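Local coordinates for protein spherulin-4 (Aspergillus clavatus, PDB 5C5G) that is a glycoside hydrolase that binds N-acetyl-D-galactosamine and probably cleaves galactosaminogalactan, whose biosynthesis requires its counterpart in Aspergillus fumigatus, at residues G21-L26 / G56-E61; A82-N85 / R91-E94; G216-V221 / V249-S254; I230-T235 / G242-E247. All coordinates share one frame; numbering follows the deposited sequence.

How the interactions relate
All four contacts lie in the single (beta/alpha)8-barrel domain, in the helices and loops around its closed eight-stranded parallel sheet. Interactions 1 and 2 come first along the chain, in series, with centres about 26 Å apart; interaction 4 is nested inside the loop closed by interaction 3, and both use helix 245-252. Their centres are about 13 Å apart, and they touch where Val218 packs on Ile230. Interaction 4 also meets interaction 1 through a probable hydrogen bond from Trp245 NE1 to Pro25 O, bringing the first and last helices of the barrel together. Interaction 2 lies across the chain's centre, its own centre about 35 Å from that of interaction 3. Interactions 1, 2 and 4 approach sugar-binding residues; interaction 3 lies away from them.

Interaction 1: residues G21-L26 / G56-E61; sequences GAWDPL and GNYTRE
The turn leading into helix 24-32 meets the neighbouring helix 56-66 of the (beta/alpha)8 barrel where Trp23 packs against Tyr58 and Glu61. Trp23 sits in this type I turn, which runs from Gly21 to Asp24. The benzo part of its indole does the touching: Trp23 CE3 lies 3.6 Å from Glu61 CB, and Trp23 CZ2 lies 3.9 Å from Tyr58 CE1. The two aromatic planes are turned 73° apart in an oblique arrangement, so the contact runs between ring carbons with no parallel overlap. Trp23 NE1 donates to the backbone O of Val16, which helps fix the rotation of the indole. The Tyr58 side chain lies about 7 Å from that of Tyr15, a residue that binds N-acetyl-D-galactosamine.

The polar end of Glu61 folds back through a bend at chi2 (-67°) and serves both segments. Its OE2 accepts from Arg60 NE at 2.8 Å and from Arg60 NH2 at 2.9 Å, a side-on salt bridge to one oxygen, while Lys64 pairs with OE1. The end-on side of the same guanidinium grips Asn57 OD1, which holds the group between two acceptors. Across the contact, a water accepts from Gly21 N at 2.8 Å and donates to Glu61 OE2 at 2.7 Å.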
loop_
_atom_site.group_PDB
_atom_site.type_symbol
_atom_site.label_atom_id
_atom_site.label_comp_id
_atom_site.label_asym_id
_atom_site.label_seq_id
_atom_site.Cartn_x
_atom_site.Cartn_y
_atom_site.Cartn_z
ATOM N N GLY A 21 -7.856 16.661 -11.345
ATOM C CA GLY A 21 -9.037 15.824 -11.251
ATOM C C GLY A 21 -8.778 14.330 -11.155
ATOM O O GLY A 21 -9.673 13.578 -10.755
ATOM N N ALA A 22 -7.561 13.878 -11.468
ATOM C CA ALA A 22 -7.307 12.448 -11.584
ATOM C C ALA A 22 -7.468 11.700 -10.267
ATOM O O ALA A 22 -7.834 10.524 -10.260
ATOM C CB ALA A 22 -5.924 12.185 -12.163
ATOM N N TRP A 23 -7.142 12.352 -9.154
ATOM C CA TRP A 23 -7.232 11.723 -7.848
ATOM C C TRP A 23 -8.580 11.965 -7.163
ATOM O O TRP A 23 -8.782 11.500 -6.037
ATOM C CB TRP A 23 -6.070 12.184 -6.969
ATOM C CG TRP A 23 -4.744 11.620 -7.374
ATOM C CD1 TRP A 23 -4.487 10.774 -8.406
ATOM C CD2 TRP A 23 -3.493 11.859 -6.730
ATOM N NE1 TRP A 23 -3.143 10.462 -8.443
ATOM C CE2 TRP A 23 -2.512 11.119 -7.424
ATOM C CE3 TRP A 23 -3.105 12.627 -5.629
ATOM C CZ2 TRP A 23 -1.169 11.124 -7.052
ATOM C CZ3 TRP A 23 -1.768 12.629 -5.257
ATOM C CH2 TRP A 23 -0.820 11.885 -5.971
ATOM N N ASP A 24 -9.503 12.632 -7.853
ATOM C CA ASP A 24 -10.794 12.953 -7.266
ATOM C C ASP A 24 -11.544 11.730 -6.744
ATOM O O ASP A 24 -12.146 11.805 -5.684
ATOM C CB ASP A 24 -11.687 13.699 -8.263
ATOM C CG ASP A 24 -11.311 15.175 -8.430
ATOM O OD1 ASP A 24 -10.291 15.632 -7.878
ATOM O OD2 ASP A 24 -12.057 15.886 -9.131
ATOM N N PRO A 25 -11.514 10.597 -7.466
ATOM C CA PRO A 25 -12.284 9.463 -6.931
ATOM C C PRO A 25 -11.747 8.956 -5.600
ATOM O O PRO A 25 -12.507 8.388 -4.812
ATOM C CB PRO A 25 -12.132 8.395 -8.017
ATOM C CG PRO A 25 -11.898 9.162 -9.270
ATOM C CD PRO A 25 -11.037 10.328 -8.828
ATOM N N LEU A 26 -10.462 9.165 -5.341
ATOM C CA LEU A 26 -9.892 8.811 -4.057
ATOM C C LEU A 26 -10.266 9.861 -3.019
ATOM O O LEU A 26 -10.713 9.531 -1.910
ATOM C CB LEU A 26 -8.370 8.651 -4.147
ATOM C CG LEU A 26 -7.660 8.466 -2.806
ATOM C CD1 LEU A 26 -8.141 7.236 -2.071
ATOM C CD2 LEU A 26 -6.167 8.386 -3.020
ATOM N N GLY A 56 5.129 19.386 -10.787
ATOM C CA GLY A 56 4.194 20.349 -10.237
ATOM C C GLY A 56 2.813 19.784 -9.993
ATOM O O GLY A 56 2.063 20.289 -9.161
ATOM N N ASN A 57 2.451 18.754 -10.743
ATOM C CA ASN A 57 1.191 18.069 -10.484
ATOM C C ASN A 57 1.256 17.325 -9.157
ATOM O O ASN A 57 0.330 17.417 -8.348
ATOM C CB ASN A 57 0.843 17.123 -11.630
ATOM C CG ASN A 57 0.319 17.857 -12.855
ATOM O OD1 ASN A 57 -0.578 18.698 -12.756
ATOM N ND2 ASN A 57 0.874 17.539 -14.016
ATOM N N TYR A 58 2.349 16.599 -8.913
ATOM C CA TYR A 58 2.526 15.932 -7.635
ATOM C C TYR A 58 2.605 16.934 -6.492
ATOM O O TYR A 58 2.026 16.713 -5.426
ATOM C CB TYR A 58 3.779 15.040 -7.650
ATOM C CG TYR A 58 3.520 13.673 -8.239
ATOM C CD1 TYR A 58 2.905 12.701 -7.471
ATOM C CD2 TYR A 58 3.859 13.355 -9.541
ATOM C CE1 TYR A 58 2.636 11.458 -7.970
ATOM C CE2 TYR A 58 3.572 12.087 -10.057
ATOM C CZ TYR A 58 2.965 11.153 -9.246
ATOM O OH TYR A 58 2.664 9.891 -9.709
ATOM N N THR A 59 3.308 18.045 -6.693
ATOM C CA THR A 59 3.467 18.977 -5.580
ATOM C C THR A 59 2.156 19.677 -5.248
ATOM O O THR A 59 1.962 20.115 -4.114
ATOM C CB THR A 59 4.584 19.998 -5.805
ATOM O OG1 THR A 59 4.288 20.765 -6.959
ATOM C CG2 THR A 59 5.913 19.300 -5.990
ATOM N N ARG A 60 1.251 19.778 -6.222
ATOM C CA ARG A 60 -0.088 20.309 -5.962
ATOM C C ARG A 60 -0.981 19.277 -5.256
ATOM O O ARG A 60 -1.679 19.598 -4.290
ATOM C CB ARG A 60 -0.763 20.743 -7.268
ATOM C CG ARG A 60 -2.151 21.377 -7.079
ATOM C CD ARG A 60 -2.838 21.658 -8.417
ATOM N NE ARG A 60 -3.118 20.410 -9.122
ATOM C CZ ARG A 60 -2.476 19.965 -10.197
ATOM N NH1 ARG A 60 -1.508 20.675 -10.765
ATOM N NH2 ARG A 60 -2.807 18.786 -10.711
ATOM N N GLU A 61 -0.976 18.046 -5.751
ATOM C CA GLU A 61 -1.975 17.062 -5.325
ATOM C C GLU A 61 -1.621 16.319 -4.037
ATOM O O GLU A 61 -2.502 15.965 -3.261
ATOM C CB GLU A 61 -2.242 16.058 -6.455
ATOM C CG GLU A 61 -2.775 16.694 -7.740
ATOM C CD GLU A 61 -4.169 17.283 -7.611
ATOM O OE1 GLU A 61 -4.893 16.948 -6.647
ATOM O OE2 GLU A 61 -4.539 18.086 -8.491
HETATM O O HOH W 1 -7.216 17.865 -8.903
HETATM O O HOH W 2 -7.726 15.427 -7.695
#

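Interaction 2: residues A82-N85 / R91-E94; sequences AKRN and RDIE
Arg84 has an extended backbone (phi -70°, psi 135°) in the loop that enters helix 86-103, whereas Asp92 lies within that helix; the salt bridge between them therefore ties the entrance of the helix to a later turn. The arginine spans the gap with a chain that is straight from CG to NE, its CG anti to the backbone N. Its guanidinium then meets the carboxylate end-on. NH1 and NH2 of Arg84 each donate to the same oxygen, Asp92 OD2, and each nitrogen is 2.8 Å from it. OD2 lies close to the guanidinium plane but receives both donors from the same face of its own carboxylate, well above that plane. The two flat groups are turned 38° apart, so this is a forked grip on one oxygen and not the side-by-side pairing of two N-H groups with two oxygens.

The other carboxylate oxygen is taken by the preceding residue of the helix: Arg91 NH2 donates to Asp92 OD1 at 2.9 Å, nearly in line with the C-O bond. Asp92 is thus shared between two arginines, one charge for each oxygen, which would probably favour its ionised form. Both arginines are also tied to backbone carbonyls, Arg84 NH1 to Ala78 O and Arg91 NH2 to Gly49 O.

Asn85 forms the N-cap of helix 86-103. Arg84 and Asp92 both rest on Val77 of barrel strand 71-78, while Ala82 and Ile93 pack on the adjoining helix 124-139.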
loop_
_atom_site.group_PDB
_atom_site.type_symbol
_atom_site.label_atom_id
_atom_site.label_comp_id
_atom_site.label_asym_id
_atom_site.label_seq_id
_atom_site.Cartn_x
_atom_site.Cartn_y
_atom_site.Cartn_z
ATOM N N ALA A 82 15.959 -7.121 -3.084
ATOM C CA ALA A 82 17.082 -6.860 -2.186
ATOM C C ALA A 82 18.427 -6.897 -2.885
ATOM O O ALA A 82 19.467 -6.951 -2.228
ATOM C CB ALA A 82 17.057 -7.808 -0.974
ATOM N N LYS A 83 18.407 -6.844 -4.212
ATOM C CA LYS A 83 19.634 -6.800 -4.995
ATOM C C LYS A 83 20.030 -5.360 -5.302
ATOM O O LYS A 83 21.161 -5.100 -5.700
ATOM C CB LYS A 83 19.473 -7.572 -6.311
ATOM C CG LYS A 83 19.247 -9.065 -6.135
ATOM C CD LYS A 83 18.726 -9.699 -7.422
ATOM N N ARG A 84 19.106 -4.422 -5.134
ATOM C CA ARG A 84 19.419 -3.036 -5.407
ATOM C C ARG A 84 20.374 -2.531 -4.342
ATOM O O ARG A 84 20.176 -2.780 -3.145
ATOM C CB ARG A 84 18.138 -2.202 -5.426
ATOM C CG ARG A 84 18.362 -0.782 -5.873
ATOM C CD ARG A 84 17.044 -0.111 -6.131
ATOM N NE ARG A 84 17.244 1.267 -6.574
ATOM C CZ ARG A 84 16.604 2.335 -6.113
ATOM N NH1 ARG A 84 15.689 2.235 -5.172
ATOM N NH2 ARG A 84 16.885 3.535 -6.602
ATOM N N ASN A 85 21.412 -1.827 -4.780
ATOM C CA ASN A 85 22.395 -1.264 -3.871
ATOM C C ASN A 85 21.705 -0.471 -2.773
ATOM O O ASN A 85 20.873 0.383 -3.049
ATOM C CB ASN A 85 23.350 -0.358 -4.649
ATOM C CG ASN A 85 24.587 0.003 -3.861
ATOM O OD1 ASN A 85 24.511 0.417 -2.704
ATOM N ND2 ASN A 85 25.746 -0.160 -4.488
ATOM N N ARG A 91 19.046 6.621 -0.817
ATOM C CA ARG A 91 18.868 7.910 -1.488
ATOM C C ARG A 91 17.385 8.164 -1.717
ATOM O O ARG A 91 16.883 9.269 -1.486
ATOM C CB ARG A 91 19.633 7.969 -2.811
ATOM C CG ARG A 91 19.384 9.247 -3.608
ATOM C CD ARG A 91 18.200 9.126 -4.561
ATOM N NE ARG A 91 17.949 10.393 -5.235
ATOM C CZ ARG A 91 16.855 10.653 -5.937
ATOM N NH1 ARG A 91 16.709 11.834 -6.513
ATOM N NH2 ARG A 91 15.924 9.723 -6.091
ATOM N N ASP A 92 16.654 7.154 -2.152
ATOM C CA ASP A 92 15.243 7.346 -2.435
ATOM C C ASP A 92 14.464 7.626 -1.146
ATOM O O ASP A 92 13.601 8.507 -1.103
ATOM C CB ASP A 92 14.646 6.141 -3.167
ATOM C CG ASP A 92 15.094 6.040 -4.605
ATOM O OD1 ASP A 92 15.664 7.009 -5.151
ATOM O OD2 ASP A 92 14.872 4.965 -5.208
ATOM N N ILE A 93 14.744 6.876 -0.079
ATOM C CA ILE A 93 14.084 7.119 1.200
ATOM C C ILE A 93 14.320 8.559 1.637
ATOM O O ILE A 93 13.390 9.269 2.052
ATOM C CB ILE A 93 14.631 6.173 2.288
ATOM C CG1 ILE A 93 14.292 4.708 1.965
ATOM C CG2 ILE A 93 14.066 6.553 3.646
ATOM C CD1 ILE A 93 15.053 3.706 2.829
ATOM N N GLU A 94 15.573 8.980 1.592
ATOM C CA GLU A 94 15.956 10.311 2.051
ATOM C C GLU A 94 15.361 11.411 1.185
ATOM O O GLU A 94 15.097 12.509 1.659
ATOM C CB GLU A 94 17.475 10.424 2.125
ATOM C CG GLU A 94 18.014 9.570 3.270
ATOM C CD GLU A 94 19.507 9.620 3.423
ATOM O OE1 GLU A 94 20.183 10.144 2.514
ATOM O OE2 GLU A 94 19.998 9.132 4.469
#

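Interaction 3: residues G216-V221 / V249-S254; sequences GLVKQV and VDLMAS
Ser254 OG donates to Asp250 O at 2.8 Å, a bond from the C-terminal residue back to the preceding turn, just beside the place where Leu251 and Met252 meet Val218. It comes in tilted by 30° from the carbonyl plane. Farther round, the Asp250 carboxylate forms a salt bridge with Lys32, and the terminal Ser254 O accepts from Arg222 NH1, so the chain end is tied to helix 212-224 as well.

The contact itself is apolar and centres on Val218, whose two methyl groups divide the work. Val218 CG1, anti to the backbone N (chi1 172°), faces SE of Met252, a selenomethionine, at 3.8 Å. Val218 CG2 meets Leu251 CD1 at 4.0 Å, and CB of the same leucine lies near both methyls, 4.1 Å from Val218 CG1 and 4.2 Å from Val218 CG2. The valine branch therefore sits against two consecutive residues of the facing helix.

These are the last two helices of the (beta/alpha)8 barrel, 212-224 and 245-252, packed side by side over strand 227-230, which lies in the connection between them. The backbones come nearest at Val218 and Leu251, whose CA atoms are 6.9 Å apart. The bend at chi2 (-78°) carries the selenium of Met252 round to Val218 CG1; the second bend, at chi3, turns only the terminal CE. Toward the strand, Val218 also touches Ile230, and Met252 touches Ile228. Leu251 also touches Leu214 and Arg215, one turn nearer the start of helix 212-224.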
loop_
_atom_site.group_PDB
_atom_site.type_symbol
_atom_site.label_atom_id
_atom_site.label_comp_id
_atom_site.label_asym_id
_atom_site.label_seq_id
_atom_site.Cartn_x
_atom_site.Cartn_y
_atom_site.Cartn_z
ATOM N N GLY A 216 -19.417 -10.455 0.250
ATOM C CA GLY A 216 -18.838 -11.687 0.744
ATOM C C GLY A 216 -17.332 -11.724 0.560
ATOM O O GLY A 216 -16.607 -12.127 1.468
ATOM N N LEU A 217 -16.846 -11.303 -0.602
ATOM C CA LEU A 217 -15.407 -11.266 -0.839
ATOM C C LEU A 217 -14.713 -10.336 0.151
ATOM O O LEU A 217 -13.707 -10.718 0.750
ATOM C CB LEU A 217 -15.114 -10.847 -2.273
ATOM C CG LEU A 217 -13.623 -10.678 -2.617
ATOM C CD1 LEU A 217 -12.860 -11.958 -2.425
ATOM C CD2 LEU A 217 -13.468 -10.176 -4.042
ATOM N N VAL A 218 -15.238 -9.134 0.328
ATOM C CA VAL A 218 -14.617 -8.194 1.254
ATOM C C VAL A 218 -14.579 -8.765 2.672
ATOM O O VAL A 218 -13.554 -8.661 3.348
ATOM C CB VAL A 218 -15.309 -6.829 1.193
ATOM C CG1 VAL A 218 -14.806 -5.900 2.279
ATOM C CG2 VAL A 218 -15.076 -6.185 -0.176
ATOM N N LYS A 219 -15.675 -9.361 3.129
ATOM C CA LYS A 219 -15.692 -9.964 4.451
ATOM C C LYS A 219 -14.633 -11.057 4.580
ATOM O O LYS A 219 -13.926 -11.138 5.582
ATOM C CB LYS A 219 -17.070 -10.546 4.721
ATOM C CG LYS A 219 -17.205 -11.156 6.087
ATOM C CD LYS A 219 -18.647 -11.487 6.404
ATOM C CE LYS A 219 -18.782 -12.117 7.763
ATOM N NZ LYS A 219 -20.217 -12.333 8.104
ATOM N N GLN A 220 -14.525 -11.910 3.566
ATOM C CA GLN A 220 -13.567 -13.009 3.619
ATOM C C GLN A 220 -12.144 -12.474 3.767
ATOM O O GLN A 220 -11.344 -13.008 4.532
ATOM C CB GLN A 220 -13.646 -13.887 2.368
ATOM C CG GLN A 220 -14.898 -14.705 2.271
ATOM C CD GLN A 220 -15.145 -15.178 0.860
ATOM O OE1 GLN A 220 -14.214 -15.547 0.135
ATOM N NE2 GLN A 220 -16.404 -15.158 0.452
ATOM N N VAL A 221 -11.806 -11.426 3.021
ATOM C CA VAL A 221 -10.451 -10.894 3.056
ATOM C C VAL A 221 -10.197 -10.122 4.355
ATOM O O VAL A 221 -9.108 -10.201 4.907
ATOM C CB VAL A 221 -10.139 -10.064 1.780
ATOM C CG1 VAL A 221 -8.715 -9.576 1.781
ATOM C CG2 VAL A 221 -10.383 -10.915 0.516
ATOM N N VAL A 249 -15.151 0.594 -1.161
ATOM C CA VAL A 249 -14.828 1.373 0.019
ATOM C C VAL A 249 -16.028 1.416 0.980
ATOM O O VAL A 249 -15.847 1.355 2.193
ATOM C CB VAL A 249 -14.307 2.764 -0.336
ATOM C CG1 VAL A 249 -13.954 3.524 0.940
ATOM C CG2 VAL A 249 -13.080 2.639 -1.214
ATOM N N ASP A 250 -17.248 1.487 0.457
ATOM C CA ASP A 250 -18.432 1.440 1.313
ATOM C C ASP A 250 -18.446 0.152 2.145
ATOM O O ASP A 250 -18.822 0.157 3.315
ATOM C CB ASP A 250 -19.737 1.501 0.492
ATOM C CG ASP A 250 -20.068 2.899 -0.023
ATOM O OD1 ASP A 250 -19.428 3.883 0.394
ATOM O OD2 ASP A 250 -21.005 3.006 -0.846
ATOM N N LEU A 251 -18.056 -0.957 1.534
ATOM C CA LEU A 251 -18.038 -2.229 2.243
ATOM C C LEU A 251 -16.920 -2.256 3.272
ATOM O O LEU A 251 -17.054 -2.857 4.340
ATOM C CB LEU A 251 -17.855 -3.383 1.260
ATOM C CG LEU A 251 -19.089 -3.645 0.410
ATOM C CD1 LEU A 251 -18.700 -4.510 -0.781
ATOM C CD2 LEU A 251 -20.193 -4.308 1.237
HETATM N N MSE A 252 -15.812 -1.600 2.973
HETATM C CA MSE A 252 -14.728 -1.476 3.939
HETATM C C MSE A 252 -15.159 -0.626 5.133
HETATM O O MSE A 252 -14.681 -0.844 6.248
HETATM C CB MSE A 252 -13.468 -0.929 3.264
HETATM C CG MSE A 252 -12.935 -1.896 2.204
HETATM SE SE MSE A 252 -11.970 -3.408 2.981
HETATM C CE MSE A 252 -10.356 -2.450 3.415
ATOM N N ALA A 253 -16.078 0.317 4.913
ATOM C CA ALA A 253 -16.601 1.180 5.963
ATOM C C ALA A 253 -17.677 0.507 6.804
ATOM O O ALA A 253 -18.067 1.038 7.834
ATOM C CB ALA A 253 -17.173 2.444 5.348
ATOM N N SER A 254 -18.144 -0.656 6.364
ATOM C CA SER A 254 -19.264 -1.359 6.987
ATOM C C SER A 254 -18.826 -2.320 8.092
ATOM O O SER A 254 -17.642 -2.626 8.249
ATOM C CB SER A 254 -20.019 -2.126 5.907
ATOM O OG SER A 254 -20.582 -1.227 4.967
ATOM O OXT SER A 254 -19.684 -2.802 8.850
#

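Interaction 4: residues I230-T235 / G242-E247; sequences ITHLET and GGQWSE
His232 and Gln244 lie face to face: the amide of Gln244 is stacked over one face of the imidazole, with the planes only 20° apart. Gln244 NE2 sits 3.3 Å from His232 NE2, toward the rim of the ring, but at an angle too poor for a hydrogen bond. Gln244 CB covers another part of the same ring at 3.6 Å from His232 CE1. The glutamine chain, extended beyond CG, crosses the imidazole at a slant, bringing CB and the amide over its face. Beside this stack, the CA of Gly242 fits against two side chains, 3.6 Å from Thr231 OG1 and 3.7 Å from Leu233 CG.

A water at the ring edge joins the two segments, lying in the imidazole plane 2.8 Å from His232 ND1 and accepting from Gln244 N at 3.0 Å. The loop after barrel strand 227-230 is shaped by an ST turn, in which Leu233 N donates to Thr231 OG1 at 3.2 Å and almost straight (176°). In the other segment, a type I turn from Gly242 to Trp245 sets Gln244 at the N-cap of helix 245-252.

Farther out, both side chains touch Leu214 of helix 212-224, and their nitrogens find backbone carbonyls. Because a backbone carbonyl can only accept, His232 NE2 is most likely the protonated nitrogen; it bonds to Val209 O, Gln244 NE2 more weakly to Thr207 O, and the imidazole and amide meet each other through their faces.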
loop_
_atom_site.group_PDB
_atom_site.type_symbol
_atom_site.label_atom_id
_atom_site.label_comp_id
_atom_site.label_asym_id
_atom_site.label_seq_id
_atom_site.Cartn_x
_atom_site.Cartn_y
_atom_site.Cartn_z
ATOM N N ILE A 230 -9.009 -4.052 -3.589
ATOM C CA ILE A 230 -9.744 -4.903 -4.514
ATOM C C ILE A 230 -10.187 -4.034 -5.676
ATOM O O ILE A 230 -10.721 -2.949 -5.453
ATOM C CB ILE A 230 -10.968 -5.541 -3.839
ATOM C CG1 ILE A 230 -10.492 -6.571 -2.820
ATOM C CG2 ILE A 230 -11.869 -6.215 -4.878
ATOM C CD1 ILE A 230 -11.595 -7.100 -1.893
ATOM N N THR A 231 -9.958 -4.497 -6.906
ATOM C CA THR A 231 -10.415 -3.780 -8.076
ATOM C C THR A 231 -10.851 -4.716 -9.173
ATOM O O THR A 231 -10.350 -5.836 -9.325
ATOM C CB THR A 231 -9.345 -2.828 -8.610
ATOM O OG1 THR A 231 -9.886 -2.145 -9.741
ATOM C CG2 THR A 231 -8.068 -3.551 -9.012
ATOM N N HIS A 232 -11.834 -4.243 -9.924
ATOM C CA HIS A 232 -12.389 -4.972 -11.048
ATOM C C HIS A 232 -11.661 -4.659 -12.351
ATOM O O HIS A 232 -12.011 -5.208 -13.377
ATOM C CB HIS A 232 -13.885 -4.685 -11.159
ATOM C CG HIS A 232 -14.668 -5.198 -9.990
ATOM N ND1 HIS A 232 -14.710 -4.549 -8.776
ATOM C CD2 HIS A 232 -15.428 -6.310 -9.859
ATOM C CE1 HIS A 232 -15.480 -5.240 -7.949
ATOM N NE2 HIS A 232 -15.917 -6.314 -8.576
ATOM N N LEU A 233 -10.665 -3.778 -12.332
ATOM C CA LEU A 233 -9.856 -3.567 -13.539
ATOM C C LEU A 233 -8.907 -4.743 -13.780
ATOM O O LEU A 233 -8.270 -5.242 -12.848
ATOM C CB LEU A 233 -9.042 -2.276 -13.429
ATOM C CG LEU A 233 -9.819 -0.956 -13.327
ATOM C CD1 LEU A 233 -8.892 0.243 -13.357
ATOM C CD2 LEU A 233 -10.883 -0.836 -14.408
ATOM N N GLU A 234 -8.771 -5.147 -15.037
ATOM C CA GLU A 234 -7.834 -6.205 -15.405
ATOM C C GLU A 234 -6.639 -5.654 -16.175
ATOM O O GLU A 234 -5.708 -6.398 -16.456
ATOM C CB GLU A 234 -8.524 -7.316 -16.205
ATOM C CG GLU A 234 -9.246 -6.873 -17.443
ATOM C CD GLU A 234 -10.123 -7.984 -18.021
ATOM O OE1 GLU A 234 -10.038 -9.134 -17.534
ATOM O OE2 GLU A 234 -10.903 -7.703 -18.950
ATOM N N THR A 235 -6.689 -4.362 -16.505
ATOM C CA THR A 235 -5.606 -3.645 -17.174
ATOM C C THR A 235 -5.444 -2.320 -16.450
ATOM O O THR A 235 -6.438 -1.692 -16.075
ATOM C CB THR A 235 -5.965 -3.370 -18.629
ATOM O OG1 THR A 235 -6.236 -4.613 -19.280
ATOM C CG2 THR A 235 -4.827 -2.654 -19.369
ATOM N N GLY A 242 -11.456 1.260 -10.402
ATOM C CA GLY A 242 -12.357 0.237 -10.884
ATOM C C GLY A 242 -13.798 0.685 -10.838
ATOM O O GLY A 242 -14.165 1.619 -10.117
ATOM N N GLY A 243 -14.634 -0.013 -11.594
ATOM C CA GLY A 243 -16.033 0.335 -11.682
ATOM C C GLY A 243 -16.829 0.197 -10.404
ATOM O O GLY A 243 -17.929 0.740 -10.327
ATOM N N GLN A 244 -16.291 -0.516 -9.418
ATOM C CA GLN A 244 -16.964 -0.684 -8.128
ATOM C C GLN A 244 -16.111 -0.150 -6.986
ATOM O O GLN A 244 -16.220 -0.592 -5.855
ATOM C CB GLN A 244 -17.328 -2.152 -7.910
ATOM C CG GLN A 244 -18.397 -2.597 -8.910
ATOM C CD GLN A 244 -18.754 -4.051 -8.786
ATOM O OE1 GLN A 244 -19.206 -4.502 -7.733
ATOM N NE2 GLN A 244 -18.535 -4.803 -9.857
ATOM N N TRP A 245 -15.251 0.814 -7.291
ATOM C CA TRP A 245 -14.394 1.417 -6.279
ATOM C C TRP A 245 -15.196 1.986 -5.101
ATOM O O TRP A 245 -14.893 1.707 -3.940
ATOM C CB TRP A 245 -13.543 2.491 -6.946
ATOM C CG TRP A 245 -12.846 3.460 -6.034
ATOM C CD1 TRP A 245 -13.101 4.788 -5.936
ATOM C CD2 TRP A 245 -11.770 3.185 -5.136
ATOM N NE1 TRP A 245 -12.247 5.371 -5.034
ATOM C CE2 TRP A 245 -11.427 4.404 -4.521
ATOM C CE3 TRP A 245 -11.071 2.035 -4.786
ATOM C CZ2 TRP A 245 -10.415 4.503 -3.566
ATOM C CZ3 TRP A 245 -10.063 2.137 -3.828
ATOM C CH2 TRP A 245 -9.739 3.365 -3.251
ATOM N N SER A 246 -16.233 2.762 -5.382
ATOM C CA SER A 246 -17.000 3.360 -4.295
ATOM C C SER A 246 -17.699 2.272 -3.473
ATOM O O SER A 246 -17.790 2.382 -2.256
ATOM C CB SER A 246 -17.994 4.406 -4.808
ATOM O OG SER A 246 -18.868 3.859 -5.762
ATOM N N GLU A 247 -18.214 1.242 -4.145
ATOM C CA GLU A 247 -18.882 0.139 -3.463
ATOM C C GLU A 247 -17.894 -0.620 -2.579
ATOM O O GLU A 247 -18.218 -0.980 -1.454
ATOM C CB GLU A 247 -19.540 -0.814 -4.467
ATOM C CG GLU A 247 -20.774 -0.250 -5.144
ATOM C CD GLU A 247 -20.490 0.603 -6.376
ATOM O OE1 GLU A 247 -19.332 0.943 -6.687
ATOM O OE2 GLU A 247 -21.481 0.960 -7.047
HETATM O O HOH W 3 -13.704 -1.954 -8.883
#